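Local atomic coordinates of SIRV coat protein (Sulfolobus islandicus rudivirus 1 variant YNP, PDB entry 3F2E), a protein that serves as the coat protein of a rod-shaped archaeal virus, probably packaging its DNA, with a C-terminal domain folded as a four-helix bundle. Residues A[10-15]-A[31-36]; A[22-27]-A[71-76]; A[37-42]-A[54-59]. All coordinates share one frame; numbering follows the deposited sequence.

Contact 1 of 3, residues A[10-15]-A[31-36]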
loop_
_atom_site.group_PDB
_atom_site.type_symbol
_atom_site.label_atom_id
_atom_site.label_comp_id
_atom_site.label_asym_id
_atom_site.label_seq_id
_atom_site.Cartn_x
_atom_site.Cartn_y
_atom_site.Cartn_z
ATOM N N ALA A 10 -3.261 -9.104 9.826
ATOM C CA ALA A 10 -1.867 -9.152 9.395
ATOM C C ALA A 10 -1.517 -7.931 8.552
ATOM O O ALA A 10 -0.448 -7.349 8.728
ATOM C CB ALA A 10 -1.555 -10.437 8.640
ATOM N N VAL A 11 -2.414 -7.546 7.644
ATOM C CA VAL A 11 -2.162 -6.372 6.806
ATOM C C VAL A 11 -2.000 -5.118 7.662
ATOM O O VAL A 11 -1.091 -4.311 7.435
ATOM C CB VAL A 11 -3.283 -6.162 5.772
ATOM C CG1 VAL A 11 -3.099 -4.834 5.054
ATOM C CG2 VAL A 11 -3.291 -7.314 4.783
ATOM N N ALA A 12 -2.863 -4.962 8.661
ATOM C CA ALA A 12 -2.761 -3.814 9.559
ATOM C C ALA A 12 -1.419 -3.784 10.316
ATOM O O ALA A 12 -0.833 -2.712 10.497
ATOM C CB ALA A 12 -3.939 -3.779 10.528
ATOM N N GLU A 13 -0.931 -4.951 10.743
ATOM C CA GLU A 13 0.370 -5.027 11.419
ATOM C C GLU A 13 1.517 -4.678 10.470
ATOM O O GLU A 13 2.485 -4.017 10.856
ATOM C CB GLU A 13 0.588 -6.412 12.029
ATOM C CG GLU A 13 -0.341 -6.720 13.189
ATOM C CD GLU A 13 -0.226 -5.704 14.304
ATOM O OE1 GLU A 13 0.803 -5.710 15.016
ATOM O OE2 GLU A 13 -1.168 -4.899 14.466
ATOM N N GLN A 14 1.389 -5.117 9.221
ATOM C CA GLN A 14 2.394 -4.846 8.203
ATOM C C GLN A 14 2.460 -3.349 7.891
ATOM O O GLN A 14 3.540 -2.755 7.860
ATOM C CB GLN A 14 2.115 -5.684 6.951
ATOM C CG GLN A 14 2.394 -7.169 7.178
ATOM C CD GLN A 14 1.602 -8.084 6.267
ATOM O OE1 GLN A 14 1.031 -7.648 5.265
ATOM N NE2 GLN A 14 1.567 -9.375 6.614
ATOM N N VAL A 15 1.302 -2.733 7.689
ATOM C CA VAL A 15 1.264 -1.285 7.494
ATOM C C VAL A 15 1.837 -0.553 8.712
ATOM O O VAL A 15 2.612 0.398 8.572
ATOM C CB VAL A 15 -0.162 -0.787 7.183
ATOM C CG1 VAL A 15 -0.210 0.745 7.167
ATOM C CG2 VAL A 15 -0.633 -1.351 5.839
ATOM N N ILE A 31 -4.931 6.889 6.168
ATOM C CA ILE A 31 -4.649 6.950 4.732
ATOM C C ILE A 31 -3.902 5.690 4.292
ATOM O O ILE A 31 -4.254 5.034 3.304
ATOM C CB ILE A 31 -3.764 8.172 4.384
ATOM C CG1 ILE A 31 -4.452 9.482 4.774
ATOM C CG2 ILE A 31 -3.405 8.179 2.902
ATOM C CD1 ILE A 31 -3.547 10.698 4.623
ATOM N N TYR A 32 -2.866 5.349 5.047
ATOM C CA TYR A 32 -1.991 4.251 4.664
ATOM C C TYR A 32 -2.594 2.877 4.973
ATOM O O TYR A 32 -2.376 1.920 4.228
ATOM C CB TYR A 32 -0.600 4.445 5.289
ATOM C CG TYR A 32 -0.004 5.777 4.876
ATOM C CD1 TYR A 32 0.552 5.945 3.609
ATOM C CD2 TYR A 32 -0.046 6.880 5.725
ATOM C CE1 TYR A 32 1.066 7.171 3.205
ATOM C CE2 TYR A 32 0.474 8.110 5.334
ATOM C CZ TYR A 32 1.033 8.245 4.072
ATOM O OH TYR A 32 1.548 9.464 3.668
ATOM N N GLN A 33 -3.361 2.782 6.057
ATOM C CA GLN A 33 -4.076 1.549 6.362
ATOM C C GLN A 33 -5.104 1.249 5.267
ATOM O O GLN A 33 -5.254 0.101 4.851
ATOM C CB GLN A 33 -4.746 1.615 7.738
ATOM C CG GLN A 33 -3.765 1.618 8.914
ATOM C CD GLN A 33 -3.087 0.270 9.149
ATOM O OE1 GLN A 33 -3.285 -0.692 8.399
ATOM N NE2 GLN A 33 -2.280 0.196 10.211
ATOM N N GLY A 34 -5.791 2.287 4.796
ATOM C CA GLY A 34 -6.766 2.129 3.723
ATOM C C GLY A 34 -6.133 1.707 2.406
ATOM O O GLY A 34 -6.599 0.770 1.744
ATOM N N PHE A 35 -5.067 2.402 2.022
ATOM C CA PHE A 35 -4.290 2.041 0.840
ATOM C C PHE A 35 -3.813 0.593 0.936
ATOM O O PHE A 35 -3.965 -0.187 -0.003
ATOM C CB PHE A 35 -3.087 2.983 0.693
ATOM C CG PHE A 35 -2.126 2.586 -0.396
ATOM C CD1 PHE A 35 -2.364 2.938 -1.713
ATOM C CD2 PHE A 35 -0.964 1.879 -0.092
ATOM C CE1 PHE A 35 -1.467 2.586 -2.721
ATOM C CE2 PHE A 35 -0.069 1.524 -1.087
ATOM C CZ PHE A 35 -0.317 1.878 -2.407
ATOM N N GLY A 36 -3.234 0.232 2.078
ATOM C CA GLY A 36 -2.717 -1.114 2.266
ATOM C C GLY A 36 -3.772 -2.200 2.110
ATOM O O GLY A 36 -3.527 -3.227 1.476
#
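Q33 lays its side-chain amide across V15 and reaches the backbone of the facing helix at A12. Its NE2 donates to A12 O over 3.3 Å, and the bond is long but nearly straight, with 169° at the hydrogen. The amide N-H arrives in the carbonyl plane on a lone pair of A12 O, and the acceptor lies almost exactly in the plane of the Q33 amide, so both flat groups are well turned for the bond. The chain of Q33 bends to get there: CG stands anti to its own carbonyl carbon, and a chi2 of -72° folds the amide toward helix 9-22. On the way the amide rests on V15, with Q33 CD 3.5 Å from V15 CG1 and Q33 OE1 3.4 Å from V15 CB. Glutamine suits this partly exposed flank because it is long enough to span the gap and offers an N-H at its tip.

Deeper in, V15 puts CG1 4.2 Å from Y32 CB, while its CG2 comes to 4.1 Å from G36 CA. G36 brings only backbone to the interface, and having no side chain it lets V15 approach its CA closely. One turn earlier V11 sets CG1 against G36 O at 3.9 Å.

Beyond this first shell, the short helical segments are inclined at 132° with axes 9.5 Å apart. Y32 carries its ring away toward helix 71-82, and its OH bonds to N70 N. A12 O also accepts a bond from S16 OG, so two side-chain donors, from Q33 and S16, converge on one carbonyl. Cohesion on the buried side thus comes from apolar packing, while the single side-chain-to-backbone hydrogen bond at the more accessible margin, being long, probably fixes the orientation of the Q33 amide more than it adds strength.

Contact 2 of 3, residues A[22-27]-A[71-76]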
loop_
_atom_site.group_PDB
_atom_site.type_symbol
_atom_site.label_atom_id
_atom_site.label_comp_id
_atom_site.label_asym_id
_atom_site.label_seq_id
_atom_site.Cartn_x
_atom_site.Cartn_y
_atom_site.Cartn_z
ATOM N N TYR A 22 8.542 5.489 9.663
ATOM C CA TYR A 22 8.418 6.867 9.186
ATOM C C TYR A 22 7.872 7.843 10.227
ATOM O O TYR A 22 7.749 9.045 9.962
ATOM C CB TYR A 22 7.584 6.915 7.885
ATOM C CG TYR A 22 8.365 6.395 6.693
ATOM C CD1 TYR A 22 8.426 5.033 6.413
ATOM C CD2 TYR A 22 9.088 7.264 5.884
ATOM C CE1 TYR A 22 9.173 4.555 5.337
ATOM C CE2 TYR A 22 9.834 6.799 4.815
ATOM C CZ TYR A 22 9.873 5.447 4.547
ATOM O OH TYR A 22 10.622 4.993 3.481
ATOM N N GLY A 23 7.567 7.338 11.418
ATOM C CA GLY A 23 7.099 8.199 12.494
ATOM C C GLY A 23 5.700 8.758 12.278
ATOM O O GLY A 23 5.368 9.838 12.766
ATOM N N ILE A 24 4.867 8.017 11.559
ATOM C CA ILE A 24 3.522 8.493 11.236
ATOM C C ILE A 24 2.503 8.051 12.290
ATOM O O ILE A 24 2.314 6.855 12.519
ATOM C CB ILE A 24 3.103 8.044 9.821
ATOM C CG1 ILE A 24 4.002 8.718 8.783
ATOM C CG2 ILE A 24 1.627 8.364 9.561
ATOM C CD1 ILE A 24 3.911 8.122 7.390
ATOM N N THR A 25 1.887 9.029 12.958
ATOM C CA THR A 25 0.810 8.763 13.913
ATOM C C THR A 25 -0.352 9.721 13.659
ATOM O O THR A 25 -0.290 10.569 12.768
ATOM C CB THR A 25 1.273 8.892 15.391
ATOM O OG1 THR A 25 1.771 10.214 15.617
ATOM C CG2 THR A 25 2.364 7.868 15.725
ATOM N N GLY A 26 -1.419 9.580 14.436
ATOM C CA GLY A 26 -2.570 10.448 14.280
ATOM C C GLY A 26 -3.454 10.046 13.115
ATOM O O GLY A 26 -3.366 8.922 12.622
ATOM N N PRO A 27 -4.325 10.966 12.674
ATOM C CA PRO A 27 -5.312 10.711 11.617
ATOM C C PRO A 27 -4.701 10.236 10.301
ATOM O O PRO A 27 -5.353 9.491 9.572
ATOM C CB PRO A 27 -5.971 12.081 11.420
ATOM C CG PRO A 27 -5.810 12.761 12.735
ATOM C CD PRO A 27 -4.478 12.310 13.260
ATOM N N PRO A 71 4.625 9.487 -1.410
ATOM C CA PRO A 71 4.912 8.416 -2.381
ATOM C C PRO A 71 5.917 7.389 -1.864
ATOM O O PRO A 71 5.798 6.194 -2.169
ATOM C CB PRO A 71 5.505 9.168 -3.585
ATOM C CG PRO A 71 5.086 10.591 -3.410
ATOM C CD PRO A 71 4.957 10.824 -1.935
ATOM N N THR A 72 6.905 7.844 -1.097
ATOM C CA THR A 72 7.910 6.937 -0.553
ATOM C C THR A 72 7.264 5.941 0.412
ATOM O O THR A 72 7.580 4.749 0.397
ATOM C CB THR A 72 9.036 7.709 0.157
ATOM O OG1 THR A 72 9.602 8.660 -0.755
ATOM C CG2 THR A 72 10.125 6.749 0.637
ATOM N N VAL A 73 6.341 6.438 1.233
ATOM C CA VAL A 73 5.619 5.581 2.165
ATOM C C VAL A 73 4.696 4.603 1.430
ATOM O O VAL A 73 4.596 3.443 1.817
ATOM C CB VAL A 73 4.832 6.400 3.206
ATOM C CG1 VAL A 73 4.106 5.483 4.184
ATOM C CG2 VAL A 73 5.778 7.343 3.954
ATOM N N LEU A 74 4.021 5.064 0.375
ATOM C CA LEU A 74 3.176 4.154 -0.406
ATOM C C LEU A 74 3.991 3.019 -1.025
ATOM O O LEU A 74 3.539 1.875 -1.035
ATOM C CB LEU A 74 2.404 4.892 -1.501
ATOM C CG LEU A 74 1.356 5.919 -1.058
ATOM C CD1 LEU A 74 0.730 6.554 -2.287
ATOM C CD2 LEU A 74 0.279 5.293 -0.175
ATOM N N ASP A 75 5.179 3.334 -1.541
ATOM C CA ASP A 75 6.079 2.298 -2.058
ATOM C C ASP A 75 6.453 1.296 -0.963
ATOM O O ASP A 75 6.444 0.085 -1.178
ATOM C CB ASP A 75 7.355 2.912 -2.644
ATOM C CG ASP A 75 7.128 3.576 -3.990
ATOM O OD1 ASP A 75 6.021 3.439 -4.559
ATOM O OD2 ASP A 75 8.070 4.235 -4.483
ATOM N N ALA A 76 6.789 1.811 0.217
ATOM C CA ALA A 76 7.170 0.950 1.338
ATOM C C ALA A 76 6.035 0.019 1.782
ATOM O O ALA A 76 6.263 -1.153 2.098
ATOM C CB ALA A 76 7.663 1.795 2.504
#
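The ring of Y22 lies against the first turns of helix 71-82, with one face taken by a methyl of V73. V73 CG2 sits 4.0 Å from the centroid of the Y22 ring and 19° off its normal, a CH-pi contact displaced toward the rim; its nearest ring atom is Y22 CD2 at 3.8 Å. Two further methyls approach the ring obliquely: A76 CB is 4.2 Å from Y22 CE1, and T72 CG2 is 3.4 Å from Y22 OH. Tyrosine fits this exposed position, since its ring offers a broad apolar surface to the helix while the para position carries a polar hydroxyl. In T72 the methyl is the branch anti to the backbone N (chi1 -56° for OG1), which turns carbon rather than OG1 to the tyrosine.

Next to the ring, I24 and V73 meet tip to tip, with I24 CD1 4.0 Å from V73 CG2. The same V73 methyl therefore serves both residues: valine, branched at CB, packs CG2 on the ring face and on I24, and CG1 also lies against I24 CD1. V73 and I24 both also touch Y32 of helix 29-46, which places them at the inner side of the contact.

Between Y22 and I24 comes G23, at a positive phi of 70° that glycine tolerates. Here helix 9-22 ends in a Schellman motif, and I24, following the C' glycine, packs back on L19, the hydrophobic contact that goes with such a motif. This is a helix C-terminus packed on the N-terminal turns of another helix within the four-helix bundle.

Contact 3 of 3, residues A[37-42]-A[54-59]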
loop_
_atom_site.group_PDB
_atom_site.type_symbol
_atom_site.label_atom_id
_atom_site.label_comp_id
_atom_site.label_asym_id
_atom_site.label_seq_id
_atom_site.Cartn_x
_atom_site.Cartn_y
_atom_site.Cartn_z
ATOM N N LEU A 37 -4.948 -1.978 2.690
ATOM C CA LEU A 37 -6.044 -2.942 2.571
ATOM C C LEU A 37 -6.467 -3.129 1.110
ATOM O O LEU A 37 -6.726 -4.256 0.660
ATOM C CB LEU A 37 -7.237 -2.505 3.422
ATOM C CG LEU A 37 -8.454 -3.432 3.361
ATOM C CD1 LEU A 37 -8.063 -4.872 3.675
ATOM C CD2 LEU A 37 -9.549 -2.945 4.302
ATOM N N LYS A 38 -6.528 -2.028 0.369
ATOM C CA LYS A 38 -6.888 -2.109 -1.049
ATOM C C LYS A 38 -5.833 -2.866 -1.863
ATOM O O LYS A 38 -6.166 -3.653 -2.755
ATOM C CB LYS A 38 -7.149 -0.714 -1.628
ATOM C CG LYS A 38 -8.411 -0.044 -1.080
ATOM C CD LYS A 38 -8.711 1.256 -1.815
ATOM C CE LYS A 38 -9.898 1.972 -1.197
ATOM N NZ LYS A 38 -11.126 1.131 -1.242
ATOM N N VAL A 39 -4.557 -2.638 -1.558
ATOM C CA VAL A 39 -3.491 -3.375 -2.236
ATOM C C VAL A 39 -3.594 -4.876 -1.921
ATOM O O VAL A 39 -3.502 -5.719 -2.817
ATOM C CB VAL A 39 -2.089 -2.822 -1.874
ATOM C CG1 VAL A 39 -0.990 -3.727 -2.432
ATOM C CG2 VAL A 39 -1.933 -1.388 -2.396
ATOM N N ALA A 40 -3.808 -5.207 -0.650
ATOM C CA ALA A 40 -3.923 -6.610 -0.243
ATOM C C ALA A 40 -5.099 -7.314 -0.928
ATOM O O ALA A 40 -4.958 -8.442 -1.414
ATOM C CB ALA A 40 -4.032 -6.722 1.280
ATOM N N ARG A 41 -6.251 -6.647 -0.970
ATOM C CA ARG A 41 -7.430 -7.207 -1.636
ATOM C C ARG A 41 -7.190 -7.433 -3.127
ATOM O O ARG A 41 -7.608 -8.452 -3.686
ATOM C CB ARG A 41 -8.655 -6.318 -1.427
ATOM C CG ARG A 41 -9.389 -6.589 -0.129
ATOM C CD ARG A 41 -10.861 -6.268 -0.281
ATOM N NE ARG A 41 -11.048 -4.864 -0.601
ATOM C CZ ARG A 41 -11.300 -3.926 0.303
ATOM N NH1 ARG A 41 -11.449 -2.667 -0.078
ATOM N NH2 ARG A 41 -11.411 -4.250 1.586
ATOM N N ALA A 42 -6.526 -6.473 -3.770
ATOM C CA ALA A 42 -6.187 -6.600 -5.184
ATOM C C ALA A 42 -5.254 -7.786 -5.427
ATOM O O ALA A 42 -5.449 -8.558 -6.366
ATOM C CB ALA A 42 -5.556 -5.317 -5.699
ATOM N N ASN A 54 -1.363 -2.427 -12.739
ATOM C CA ASN A 54 -2.302 -1.359 -13.094
ATOM C C ASN A 54 -3.034 -0.842 -11.855
ATOM O O ASN A 54 -3.077 0.366 -11.600
ATOM C CB ASN A 54 -3.343 -1.850 -14.111
ATOM C CG ASN A 54 -2.810 -1.891 -15.539
ATOM O OD1 ASN A 54 -3.182 -2.767 -16.326
ATOM N ND2 ASN A 54 -1.956 -0.946 -15.879
ATOM N N MET A 55 -3.614 -1.764 -11.095
ATOM C CA MET A 55 -4.384 -1.406 -9.907
ATOM C C MET A 55 -3.524 -0.647 -8.898
ATOM O O MET A 55 -3.937 0.390 -8.378
ATOM C CB MET A 55 -4.980 -2.665 -9.269
ATOM C CG MET A 55 -6.010 -2.423 -8.179
ATOM S SD MET A 55 -7.522 -1.626 -8.785
ATOM C CE MET A 55 -7.429 -0.128 -7.841
ATOM N N ILE A 56 -2.328 -1.159 -8.627
ATOM C CA ILE A 56 -1.445 -0.514 -7.661
ATOM C C ILE A 56 -0.998 0.873 -8.132
ATOM O O ILE A 56 -1.051 1.842 -7.366
ATOM C CB ILE A 56 -0.238 -1.409 -7.309
ATOM C CG1 ILE A 56 -0.734 -2.660 -6.577
ATOM C CG2 ILE A 56 0.753 -0.649 -6.443
ATOM C CD1 ILE A 56 0.334 -3.726 -6.366
ATOM N N ASN A 57 -0.585 0.978 -9.394
ATOM C CA ASN A 57 -0.205 2.271 -9.955
ATOM C C ASN A 57 -1.350 3.292 -9.864
ATOM O O ASN A 57 -1.128 4.465 -9.535
ATOM C CB ASN A 57 0.264 2.117 -11.407
ATOM C CG ASN A 57 1.698 1.615 -11.513
ATOM O OD1 ASN A 57 2.498 1.777 -10.589
ATOM N ND2 ASN A 57 2.034 1.010 -12.654
ATOM N N GLY A 58 -2.570 2.845 -10.157
ATOM C CA GLY A 58 -3.744 3.708 -10.073
ATOM C C GLY A 58 -4.012 4.179 -8.651
ATOM O O GLY A 58 -4.254 5.368 -8.418
ATOM N N LEU A 59 -3.953 3.251 -7.699
ATOM C CA LEU A 59 -4.182 3.585 -6.292
ATOM C C LEU A 59 -3.133 4.577 -5.791
ATOM O O LEU A 59 -3.460 5.516 -5.065
ATOM C CB LEU A 59 -4.170 2.323 -5.419
ATOM C CG LEU A 59 -5.347 1.352 -5.566
ATOM C CD1 LEU A 59 -5.070 0.058 -4.828
ATOM C CD2 LEU A 59 -6.650 1.996 -5.082
#
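The two helical segments run nearly antiparallel, at 168° with axes 10.2 Å apart, and their CA atoms come closest at V39 and I56, 6.5 Å from each other. L59 makes the largest contribution to the contact of any residue in the two segments. Its CD1 lies 3.9 Å from K38 CB and also meets V39 CG2, while L59 CD2 touches the aliphatic chain of K38 at CD. The L59 and K38 side chains cross at about a right angle, so the leucine fork packs against methylenes and leaves the lysine end to travel outward. A lysine suits this exposed edge, its methylenes lying on leucine and its amine reaching outward: K38 NZ hydrogen-bonds a citrate, probably from the crystallisation liquor, which R41 NE also holds.

On the bundle's inner side, V39 and I56 likewise cross at about a right angle, with V39 CG1 4.2 Å from I56 CD1. This is the hairpin of helices 29-46 and 50-67, neighbours in sequence within the four-helix bundle, and helix 71-82 covers its inner face: T82 touches V39 and T78 touches I56.

Toward the connection between the helices, the small side chain of A42 makes room for M55, whose CG approaches A42 CB to 3.8 Å. M55 holds CG anti to its backbone N (chi1 -169°) and bends further on at chi2 and chi3; its long unbranched apolar chain lies over the small alanine.

All three contacts belong to one four-helix bundle, and together they draw on each of its helices. Contacts 1 and 3 follow in series along helix 29-46, which, within these contacts, pairs its residues 31-36 with helix 9-22 and 37-42 with helix 50-67; their centres are 12 Å apart, and the two contacts touch where V11 packs on A40 and F35 on L59. Contact 2 interlaces with contact 1 along the chain; its centre lies 10 Å from that of contact 1, and they touch through Y32 and F35, both of which pack on L74. Contact 3 is nested within the loop that contact 2 closes, 16 Å away between centres and not touching it. Helix 29-46 thus links local pairings into one compact domain.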